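PDB 3DWV: glutathione peroxidase-like protein, which probably reduces hydroperoxides as a tryparedoxin-dependent peroxidase of the glutathione peroxidase family in Trypanosoma brucei. Local coordinates for residues G168-V171 against K172-E175; V31-A34 against D35-Y39; L129-Y132 against M133-T136; G63-E66 against T67-L71. The protein carries 1 engineered substitution. All coordinates share one frame; numbering follows the deposited sequence. Where two conformers were deposited one is given.

How the contacts relate
Along the chain the order is contact 2, contact 4, contact 3, contact 1, each a local arrangement within one continuous run. Contacts 1 and 4, with centres about 9 Å apart, touch: the start of helix 171-181 lies against the first turns of helix 64-75. Contact 3, on helix 128-136, lies beyond the sheet, its centre about 22 Å from that of contact 4 and on the opposite side of the chain's centre. This is the alpha-beta-alpha layering of a thioredoxin-like fold. Contact 2, a surface turn ahead of strand 49-54, sits far from contact 1, centre to centre about 29 Å; the nearest atoms of contacts 2 and 3 are about 4 Å apart, without touching.

Contact 1: G168-V171 against K172-E175; sequences GASV and KDIE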
loop_
_atom_site.group_PDB
_atom_site.type_symbol
_atom_site.label_atom_id
_atom_site.label_comp_id
_atom_site.label_asym_id
_atom_site.label_seq_id
_atom_site.Cartn_x
_atom_site.Cartn_y
_atom_site.Cartn_z
ATOM N N GLY A 168 7.801 7.491 6.070
ATOM C CA GLY A 168 8.028 8.845 6.578
ATOM C C GLY A 168 8.146 9.800 5.414
ATOM O O GLY A 168 8.591 10.956 5.627
ATOM N N ALA A 169 7.802 9.443 4.194
ATOM C CA ALA A 169 7.752 10.353 3.044
ATOM C C ALA A 169 6.761 11.486 3.280
ATOM O O ALA A 169 5.643 11.279 3.739
ATOM C CB ALA A 169 7.373 9.616 1.754
ATOM N N SER A 170 7.202 12.713 2.954
ATOM C CA SER A 170 6.330 13.830 3.274
ATOM C C SER A 170 5.239 13.963 2.221
ATOM O O SER A 170 5.389 13.415 1.132
ATOM C CB SER A 170 7.127 15.135 3.345
ATOM O OG SER A 170 7.971 15.247 2.225
ATOM N N VAL A 171 4.197 14.708 2.587
ATOM C CA VAL A 171 3.163 15.027 1.566
ATOM C C VAL A 171 3.785 15.718 0.362
ATOM O O VAL A 171 3.488 15.474 -0.837
ATOM C CB VAL A 171 2.098 15.834 2.310
ATOM C CG1 VAL A 171 1.151 16.603 1.391
ATOM C CG2 VAL A 171 1.268 14.926 3.246
ATOM N N LYS A 172 4.725 16.647 0.613
ATOM C CA LYS A 172 5.372 17.374 -0.493
ATOM C C LYS A 172 6.201 16.502 -1.420
ATOM O O LYS A 172 6.268 16.653 -2.652
ATOM C CB LYS A 172 6.234 18.494 0.102
ATOM C CG LYS A 172 6.753 19.478 -0.911
ATOM C CD LYS A 172 5.644 20.154 -1.706
ATOM C CE LYS A 172 5.849 21.649 -1.861
ATOM N NZ LYS A 172 5.283 22.157 -3.141
ATOM N N ASP A 173 6.886 15.499 -0.870
ATOM C CA ASP A 173 7.668 14.561 -1.671
ATOM C C ASP A 173 6.753 13.732 -2.565
ATOM O O ASP A 173 7.066 13.402 -3.686
ATOM C CB ASP A 173 8.466 13.614 -0.775
ATOM C CG ASP A 173 9.723 14.276 -0.226
ATOM O OD1 ASP A 173 10.138 15.346 -0.727
ATOM O OD2 ASP A 173 10.297 13.693 0.728
ATOM N N ILE A 174 5.599 13.389 -2.045
ATOM C CA ILE A 174 4.717 12.510 -2.828
ATOM C C ILE A 174 4.016 13.374 -3.859
ATOM O O ILE A 174 3.895 12.993 -5.018
ATOM C CB ILE A 174 3.787 11.723 -1.883
ATOM C CG1 ILE A 174 4.519 10.738 -0.974
ATOM C CG2 ILE A 174 2.739 10.967 -2.672
ATOM C CD1 ILE A 174 3.689 9.759 -0.167
ATOM N N GLU A 175 3.572 14.560 -3.469
ATOM C CA GLU A 175 3.012 15.528 -4.407
ATOM C C GLU A 175 3.915 15.830 -5.601
ATOM O O GLU A 175 3.397 15.958 -6.728
ATOM C CB GLU A 175 2.684 16.826 -3.633
ATOM C CG GLU A 175 1.372 16.706 -2.874
ATOM C CD GLU A 175 0.995 18.009 -2.195
ATOM O OE1 GLU A 175 1.891 18.841 -1.879
ATOM O OE2 GLU A 175 -0.210 18.224 -1.967
#
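The carbonyl oxygen of Val-171 is approached by two backbone N-H groups of the following turn. Glu-175 N gives it the short bond, 2.8 Å to Val-171 O and nearly straight at 169°, whereas Ile-174 N reaches the same Val-171 O only weakly, at 3.2 Å. The stronger bond of Ile-174 N runs one residue further back, to Ser-170 O. Ser-170 also caps the helix with its side chain: OG accepts from Asp-173 N at 3.3 Å. Its chi1 of 47° sets the hydroxyl between the backbone N and the carbonyl carbon, where it faces the first turn. The carboxylate of Asp-173 stands beside this cap, with OD2 3.2 Å from Ser-170 OG.

On the other flank, Glu-175 folds over the Val-171 carbonyl, its CG only 3.2 Å from Val-171 O, before its chain runs on extended. The two side chains cross at a slant, and Val-171 CG1 lies 3.9 Å from Glu-175 CD. Glu-175 OE2 is held by a salt bridge to Lys-74 and a hydrogen bond with the Tyr-75 hydroxyl, so this side chain ties the helix start to the end of helix 64-75. Ala-169 CB rests 4.1 Å from Ile-174 CG1. Val-171 packs on Thr-67 and Thr-70, and Ile-174 on Thr-67 and Leu-71. The whole is a serine N-cap opening helix 171-181, the last helix of this thioredoxin-like fold, which follows strand 161-165 after a short loop and settles against helix 64-75.

Contact 2: V31-A34 against D35-Y39; sequences VLDA and DHKPY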
loop_
_atom_site.group_PDB
_atom_site.type_symbol
_atom_site.label_atom_id
_atom_site.label_comp_id
_atom_site.label_asym_id
_atom_site.label_seq_id
_atom_site.Cartn_x
_atom_site.Cartn_y
_atom_site.Cartn_z
ATOM N N VAL A 31 -7.995 -8.894 -6.237
ATOM C CA VAL A 31 -8.109 -8.222 -4.930
ATOM C C VAL A 31 -9.479 -8.502 -4.364
ATOM O O VAL A 31 -10.557 -8.334 -4.963
ATOM C CB VAL A 31 -7.827 -6.707 -5.086
ATOM C CG1 VAL A 31 -8.033 -5.933 -3.812
ATOM C CG2 VAL A 31 -6.400 -6.446 -5.634
ATOM N N LEU A 32 -9.451 -8.949 -3.103
ATOM C CA LEU A 32 -10.651 -9.019 -2.278
ATOM C C LEU A 32 -10.679 -7.884 -1.244
ATOM O O LEU A 32 -9.639 -7.526 -0.633
ATOM C CB LEU A 32 -10.767 -10.356 -1.543
ATOM C CG LEU A 32 -10.642 -11.649 -2.348
ATOM C CD1 LEU A 32 -10.962 -12.820 -1.398
ATOM C CD2 LEU A 32 -11.534 -11.681 -3.586
ATOM N N ASP A 33 -11.892 -7.313 -1.075
ATOM C CA ASP A 33 -12.096 -6.271 -0.061
ATOM C C ASP A 33 -12.135 -6.861 1.349
ATOM O O ASP A 33 -11.995 -8.058 1.549
ATOM C CB ASP A 33 -13.384 -5.510 -0.311
ATOM C CG ASP A 33 -14.685 -6.274 -0.191
ATOM O OD1 ASP A 33 -14.749 -7.283 0.524
ATOM O OD2 ASP A 33 -15.713 -5.853 -0.804
ATOM N N ALA A 34 -12.390 -5.996 2.344
ATOM C CA ALA A 34 -12.315 -6.443 3.735
ATOM C C ALA A 34 -13.384 -7.461 4.116
ATOM O O ALA A 34 -13.235 -8.135 5.141
ATOM C CB ALA A 34 -12.373 -5.217 4.643
ATOM N N ASP A 35 -14.446 -7.603 3.325
ATOM C CA ASP A 35 -15.455 -8.629 3.556
ATOM C C ASP A 35 -15.196 -9.821 2.641
ATOM O O ASP A 35 -16.040 -10.714 2.530
ATOM C CB ASP A 35 -16.894 -8.171 3.304
ATOM C CG ASP A 35 -17.110 -6.709 3.628
ATOM O OD1 ASP A 35 -17.146 -6.405 4.845
ATOM O OD2 ASP A 35 -17.236 -5.933 2.650
ATOM N N HIS A 36 -14.030 -9.814 2.026
ATOM C CA HIS A 36 -13.637 -10.939 1.195
ATOM C C HIS A 36 -14.521 -11.053 -0.016
ATOM O O HIS A 36 -14.753 -12.134 -0.564
ATOM C CB HIS A 36 -13.676 -12.181 2.102
ATOM C CG HIS A 36 -12.429 -12.059 2.954
ATOM N ND1 HIS A 36 -12.474 -11.800 4.297
ATOM C CD2 HIS A 36 -11.115 -12.137 2.618
ATOM C CE1 HIS A 36 -11.257 -11.739 4.782
ATOM N NE2 HIS A 36 -10.417 -11.939 3.782
ATOM N N LYS A 37 -15.025 -9.904 -0.493
ATOM C CA LYS A 37 -15.713 -10.025 -1.792
ATOM C C LYS A 37 -14.816 -9.522 -2.897
ATOM O O LYS A 37 -13.868 -8.762 -2.622
ATOM C CB LYS A 37 -17.011 -9.249 -1.783
ATOM C CG LYS A 37 -17.987 -9.757 -0.719
ATOM C CD LYS A 37 -19.033 -8.660 -0.525
ATOM C CE LYS A 37 -18.425 -7.288 -0.798
ATOM N NZ LYS A 37 -18.581 -6.322 0.340
ATOM N N PRO A 38 -15.053 -9.892 -4.131
ATOM C CA PRO A 38 -14.146 -9.405 -5.175
ATOM C C PRO A 38 -14.228 -7.881 -5.246
ATOM O O PRO A 38 -15.359 -7.352 -5.192
ATOM C CB PRO A 38 -14.682 -10.033 -6.451
ATOM C CG PRO A 38 -15.462 -11.214 -5.941
ATOM C CD PRO A 38 -16.135 -10.720 -4.683
ATOM N N TYR A 39 -13.046 -7.288 -5.341
ATOM C CA TYR A 39 -13.046 -5.812 -5.378
ATOM C C TYR A 39 -12.751 -5.318 -6.787
ATOM O O TYR A 39 -11.768 -5.747 -7.388
ATOM C CB TYR A 39 -12.046 -5.267 -4.356
ATOM C CG TYR A 39 -11.941 -3.763 -4.320
ATOM C CD1 TYR A 39 -12.867 -2.995 -3.606
ATOM C CD2 TYR A 39 -10.911 -3.094 -4.977
ATOM C CE1 TYR A 39 -12.770 -1.617 -3.566
ATOM C CE2 TYR A 39 -10.828 -1.714 -4.931
ATOM C CZ TYR A 39 -11.743 -0.976 -4.233
ATOM O OH TYR A 39 -11.643 0.397 -4.202
HETATM O O HOH W 1 -10.253 -8.190 -7.927
HETATM O O HOH W 2 -16.595 -5.661 -3.515
#
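Asp-33 touches Tyr-39 with its CB, 4.2 Å from CD1 of that ring, and Asp-35 and Lys-37 with its carboxylate. A chi1 of 65° puts CG between the backbone N and the carbonyl carbon, turning the carboxylate in over the loop. One oxygen, OD1, takes two backbone N-H groups from opposite faces of the carboxylate plane: Lys-37 N at 2.8 Å, and Asp-35 N at 2.8 Å from that same OD1. The other oxygen, OD2, meets Lys-37 NZ in a salt bridge of 3.1 Å and accepts from a water that also donates to Pro-38 O. Both ends of the carboxylate are thus engaged, which fixes its rotation.

The Asp-35 bond makes an Asx turn, laid over a type I beta turn from Asp-33 to His-36. Around it the chain doubles back in a tight antiparallel reversal with a single bridge: Tyr-39 N donates to Val-31 O, Asp-33 N to Lys-37 O, and Leu-32 and Pro-38 form the non-hydrogen-bonded pair between them.

Lys-37 is bent in its outer half, so that NZ also reaches Asp-35 OD2, at 2.7 Å. The shared ammonium probably offsets the repulsion of two carboxylates whose nearest oxygens, Asp-33 OD1 and Asp-35 OD2, are 3.5 Å apart. Just before the turn, Leu-32 crosses His-36 at about a right angle, its CD1 at the ring edge, 4.1 Å from His-36 CD2. Val-31 and Tyr-39 lie side by side, pointing the same way, and touch Phe-85 and Leu-83 of strand 81-86 respectively; Tyr-39 OH is bonded to His-44.

Contact 3: L129-Y132 against M133-T136; sequences LYEY and MKKT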
loop_
_atom_site.group_PDB
_atom_site.type_symbol
_atom_site.label_atom_id
_atom_site.label_comp_id
_atom_site.label_asym_id
_atom_site.label_seq_id
_atom_site.Cartn_x
_atom_site.Cartn_y
_atom_site.Cartn_z
ATOM N N LEU A 129 0.179 -9.340 -6.394
ATOM C CA LEU A 129 0.189 -7.912 -6.722
ATOM C C LEU A 129 1.401 -7.280 -6.051
ATOM O O LEU A 129 2.025 -6.398 -6.652
ATOM C CB LEU A 129 -1.112 -7.221 -6.307
ATOM C CG LEU A 129 -1.132 -5.701 -6.130
ATOM C CD1 LEU A 129 -1.359 -4.959 -7.444
ATOM C CD2 LEU A 129 -2.231 -5.315 -5.139
ATOM N N TYR A 130 1.718 -7.716 -4.827
ATOM C CA TYR A 130 2.880 -7.182 -4.108
ATOM C C TYR A 130 4.167 -7.649 -4.788
ATOM O O TYR A 130 5.154 -6.919 -4.960
ATOM C CB TYR A 130 2.794 -7.529 -2.582
ATOM C CG TYR A 130 2.217 -6.297 -1.918
ATOM C CD1 TYR A 130 0.847 -6.087 -1.873
ATOM C CD2 TYR A 130 3.059 -5.345 -1.374
ATOM C CE1 TYR A 130 0.318 -4.957 -1.291
ATOM C CE2 TYR A 130 2.511 -4.205 -0.799
ATOM C CZ TYR A 130 1.140 -4.004 -0.748
ATOM O OH TYR A 130 0.586 -2.881 -0.166
ATOM N N GLU A 131 4.225 -8.919 -5.201
ATOM C CA GLU A 131 5.412 -9.401 -5.924
ATOM C C GLU A 131 5.629 -8.565 -7.160
ATOM O O GLU A 131 6.795 -8.196 -7.441
ATOM C CB GLU A 131 5.259 -10.901 -6.217
ATOM C CG GLU A 131 5.289 -11.575 -4.808
ATOM C CD GLU A 131 6.656 -11.457 -4.168
ATOM O OE1 GLU A 131 7.403 -12.442 -4.454
ATOM O OE2 GLU A 131 7.116 -10.549 -3.406
ATOM N N TYR A 132 4.524 -8.253 -7.828
ATOM C CA TYR A 132 4.698 -7.349 -8.988
ATOM C C TYR A 132 5.151 -5.948 -8.632
ATOM O O TYR A 132 6.072 -5.406 -9.277
ATOM C CB TYR A 132 3.344 -7.326 -9.730
ATOM C CG TYR A 132 3.256 -6.252 -10.813
ATOM C CD1 TYR A 132 3.996 -6.325 -11.999
ATOM C CD2 TYR A 132 2.413 -5.168 -10.626
ATOM C CE1 TYR A 132 3.884 -5.326 -12.967
ATOM C CE2 TYR A 132 2.297 -4.169 -11.561
ATOM C CZ TYR A 132 3.041 -4.261 -12.724
ATOM O OH TYR A 132 2.887 -3.234 -13.632
ATOM N N MET A 133 4.515 -5.258 -7.661
ATOM C CA MET A 133 4.908 -3.883 -7.354
ATOM C C MET A 133 6.328 -3.843 -6.801
ATOM O O MET A 133 7.120 -2.951 -7.144
ATOM C CB MET A 133 3.925 -3.281 -6.323
ATOM C CG MET A 133 2.537 -3.073 -6.897
ATOM S SD MET A 133 1.440 -2.154 -5.784
ATOM C CE MET A 133 1.486 -3.062 -4.245
ATOM N N LYS A 134 6.686 -4.831 -5.951
ATOM C CA LYS A 134 8.023 -4.846 -5.339
ATOM C C LYS A 134 9.125 -5.060 -6.347
ATOM O O LYS A 134 10.245 -4.511 -6.226
ATOM C CB LYS A 134 8.090 -5.959 -4.276
ATOM C CG LYS A 134 7.251 -5.664 -3.023
ATOM C CD LYS A 134 6.868 -6.975 -2.328
ATOM C CE LYS A 134 8.044 -7.640 -1.659
ATOM N NZ LYS A 134 7.643 -8.935 -1.013
ATOM N N LYS A 135 8.847 -5.900 -7.369
ATOM C CA LYS A 135 9.956 -6.104 -8.308
ATOM C C LYS A 135 9.958 -4.934 -9.285
ATOM O O LYS A 135 11.052 -4.577 -9.772
ATOM C CB LYS A 135 9.909 -7.451 -8.997
ATOM C CG LYS A 135 8.772 -7.666 -9.980
ATOM C CD LYS A 135 9.226 -8.612 -11.087
ATOM C CE LYS A 135 8.087 -8.887 -12.061
ATOM N NZ LYS A 135 6.900 -9.377 -11.300
ATOM N N THR A 136 8.796 -4.336 -9.547
ATOM C CA THR A 136 8.831 -3.150 -10.434
ATOM C C THR A 136 9.577 -1.998 -9.770
ATOM O O THR A 136 10.399 -1.325 -10.416
ATOM C CB THR A 136 7.419 -2.710 -10.831
ATOM O OG1 THR A 136 6.777 -3.830 -11.447
ATOM C CG2 THR A 136 7.476 -1.570 -11.846
#
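Within helix 128-136, Met-133 lays its methyl on the ring of Tyr-130, a Met-aromatic contact made chiefly by CH-pi. CE is 3.6 Å from the ring centroid of Tyr-130 and only 9° off the normal; SD stands farther out above the same face. The bend at chi3, -54°, brings CE back over the ring. This pair belongs to the buried side of the helix, which lies on the central sheet of the thioredoxin-like fold: Tyr-130 and Met-133 both touch Ile-51 of strand 49-54 and Phe-153 of strand 152-155.

Lys-134 passes its CD by the edge of the Tyr-130 ring and goes on to a salt bridge, NZ to Glu-131 OE2 at 2.9 Å, made nearly along the oxygen's C-O bond. Its ammonium also donates to Val-121 O and Asn-122 OD1, three partners for one ammonium. At the C-terminal end Tyr-132 O is bonded from opposite faces of its plane by Thr-136 N, at 2.9 Å, and by Thr-136 OG1, 2.8 Å from Tyr-132 O. That hydroxyl oxygen also lies over the rim of one face of the Tyr-132 ring, 3.6 Å from CE1.

Contact 4: G63-E66 against T67-L71; sequences GGYE and TATTL. Unlike the reference sequence in segment 67-71: Thr-70 (reference Ala).
Gly-64 and Ala-68 form the tight side of this helix start, Tyr-65 and Glu-66 the solvent side. Ala-68 N bonds to Gly-64 O at 2.8 Å, and Ala-68 CB lies 3.5 Å from the same Gly-64 O. Inward, Ala-68 meets Tyr-52 and Phe-113, and Thr-67 also touches Tyr-52, so this flank is buried against strand 49-54 and a nearby loop. Gly-63 is the N-cap residue, its positive phi of 93° readily taken up by a residue without CB, and Thr-67 N bonds to Gly-63 O at 2.9 Å.

On the more open side, which carries the exposed Tyr-65 and Glu-66, threonine hydroxyls bond back to the helix carbonyls. Tyr-65 O accepts from Thr-69 N and from Thr-69 OG1, the latter at 2.9 Å, from opposite faces of its plane. Thr-69 OG1 also sits over one face of the Tyr-65 ring, 3.7 Å from CZ. Glu-66 O is gripped alike by Thr-70, a residue differing from the reference sequence, with Thr-70 OG1 2.8 Å from Glu-66 O and above the carbonyl plane. Helix 64-75, which follows the predicted active-site Cys-58, is the crossover of the beta-alpha-beta unit joining parallel strands 49-54 and 81-86.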
loop_
_atom_site.group_PDB
_atom_site.type_symbol
_atom_site.label_atom_id
_atom_site.label_comp_id
_atom_site.label_asym_id
_atom_site.label_seq_id
_atom_site.Cartn_x
_atom_site.Cartn_y
_atom_site.Cartn_z
ATOM N N GLY A 63 4.438 8.846 10.444
ATOM C CA GLY A 63 3.707 9.859 9.673
ATOM C C GLY A 63 2.836 9.293 8.581
ATOM O O GLY A 63 2.121 10.026 7.914
ATOM N N GLY A 64 2.877 7.987 8.302
ATOM C CA GLY A 64 2.193 7.346 7.192
ATOM C C GLY A 64 0.693 7.476 7.229
ATOM O O GLY A 64 0.080 7.808 6.188
ATOM N N TYR A 65 0.090 7.242 8.407
ATOM C CA TYR A 65 -1.344 7.503 8.474
ATOM C C TYR A 65 -1.723 8.925 8.065
ATOM O O TYR A 65 -2.735 9.174 7.363
ATOM C CB TYR A 65 -1.854 7.270 9.913
ATOM C CG TYR A 65 -3.299 7.700 10.104
ATOM C CD1 TYR A 65 -4.306 6.794 9.778
ATOM C CD2 TYR A 65 -3.709 8.942 10.613
ATOM C CE1 TYR A 65 -5.643 7.130 9.938
ATOM C CE2 TYR A 65 -5.026 9.275 10.753
ATOM C CZ TYR A 65 -5.993 8.358 10.411
ATOM O OH TYR A 65 -7.288 8.739 10.591
ATOM N N GLU A 66 -1.025 9.899 8.617
ATOM C CA GLU A 66 -1.360 11.299 8.392
ATOM C C GLU A 66 -1.191 11.624 6.912
ATOM O O GLU A 66 -2.037 12.265 6.304
ATOM C CB GLU A 66 -0.484 12.248 9.192
ATOM C CG GLU A 66 -0.568 12.213 10.705
ATOM C CD GLU A 66 0.616 12.966 11.308
ATOM O OE1 GLU A 66 0.587 14.216 11.332
ATOM O OE2 GLU A 66 1.579 12.291 11.726
ATOM N N THR A 67 -0.070 11.148 6.364
ATOM C CA THR A 67 0.239 11.405 4.957
ATOM C C THR A 67 -0.812 10.787 4.047
ATOM O O THR A 67 -1.354 11.512 3.212
ATOM C CB THR A 67 1.626 10.874 4.588
ATOM O OG1 THR A 67 2.565 11.651 5.340
ATOM C CG2 THR A 67 1.939 11.157 3.133
ATOM N N ALA A 68 -1.084 9.505 4.226
ATOM C CA ALA A 68 -2.107 8.845 3.365
ATOM C C ALA A 68 -3.440 9.570 3.487
ATOM O O ALA A 68 -4.132 9.755 2.492
ATOM C CB ALA A 68 -2.329 7.386 3.735
ATOM N N THR A 69 -3.861 9.972 4.684
ATOM C CA THR A 69 -5.209 10.535 4.838
ATOM C C THR A 69 -5.282 11.924 4.222
ATOM O O THR A 69 -6.253 12.301 3.536
ATOM C CB THR A 69 -5.552 10.576 6.333
ATOM O OG1 THR A 69 -5.614 9.206 6.844
ATOM C CG2 THR A 69 -6.890 11.246 6.577
ATOM N N THR A 70 -4.223 12.695 4.509
ATOM C CA THR A 70 -4.119 14.009 3.899
ATOM C C THR A 70 -4.205 13.949 2.378
ATOM O O THR A 70 -4.962 14.728 1.786
ATOM C CB THR A 70 -2.787 14.683 4.262
ATOM O OG1 THR A 70 -2.776 14.851 5.700
ATOM C CG2 THR A 70 -2.708 16.053 3.584
ATOM N N LEU A 71 -3.446 13.028 1.748
ATOM C CA LEU A 71 -3.460 12.996 0.277
ATOM C C LEU A 71 -4.804 12.512 -0.228
ATOM O O LEU A 71 -5.353 13.078 -1.193
ATOM C CB LEU A 71 -2.378 12.074 -0.282
ATOM C CG LEU A 71 -0.933 12.535 -0.076
ATOM C CD1 LEU A 71 0.082 11.414 -0.284
ATOM C CD2 LEU A 71 -0.659 13.703 -0.999
#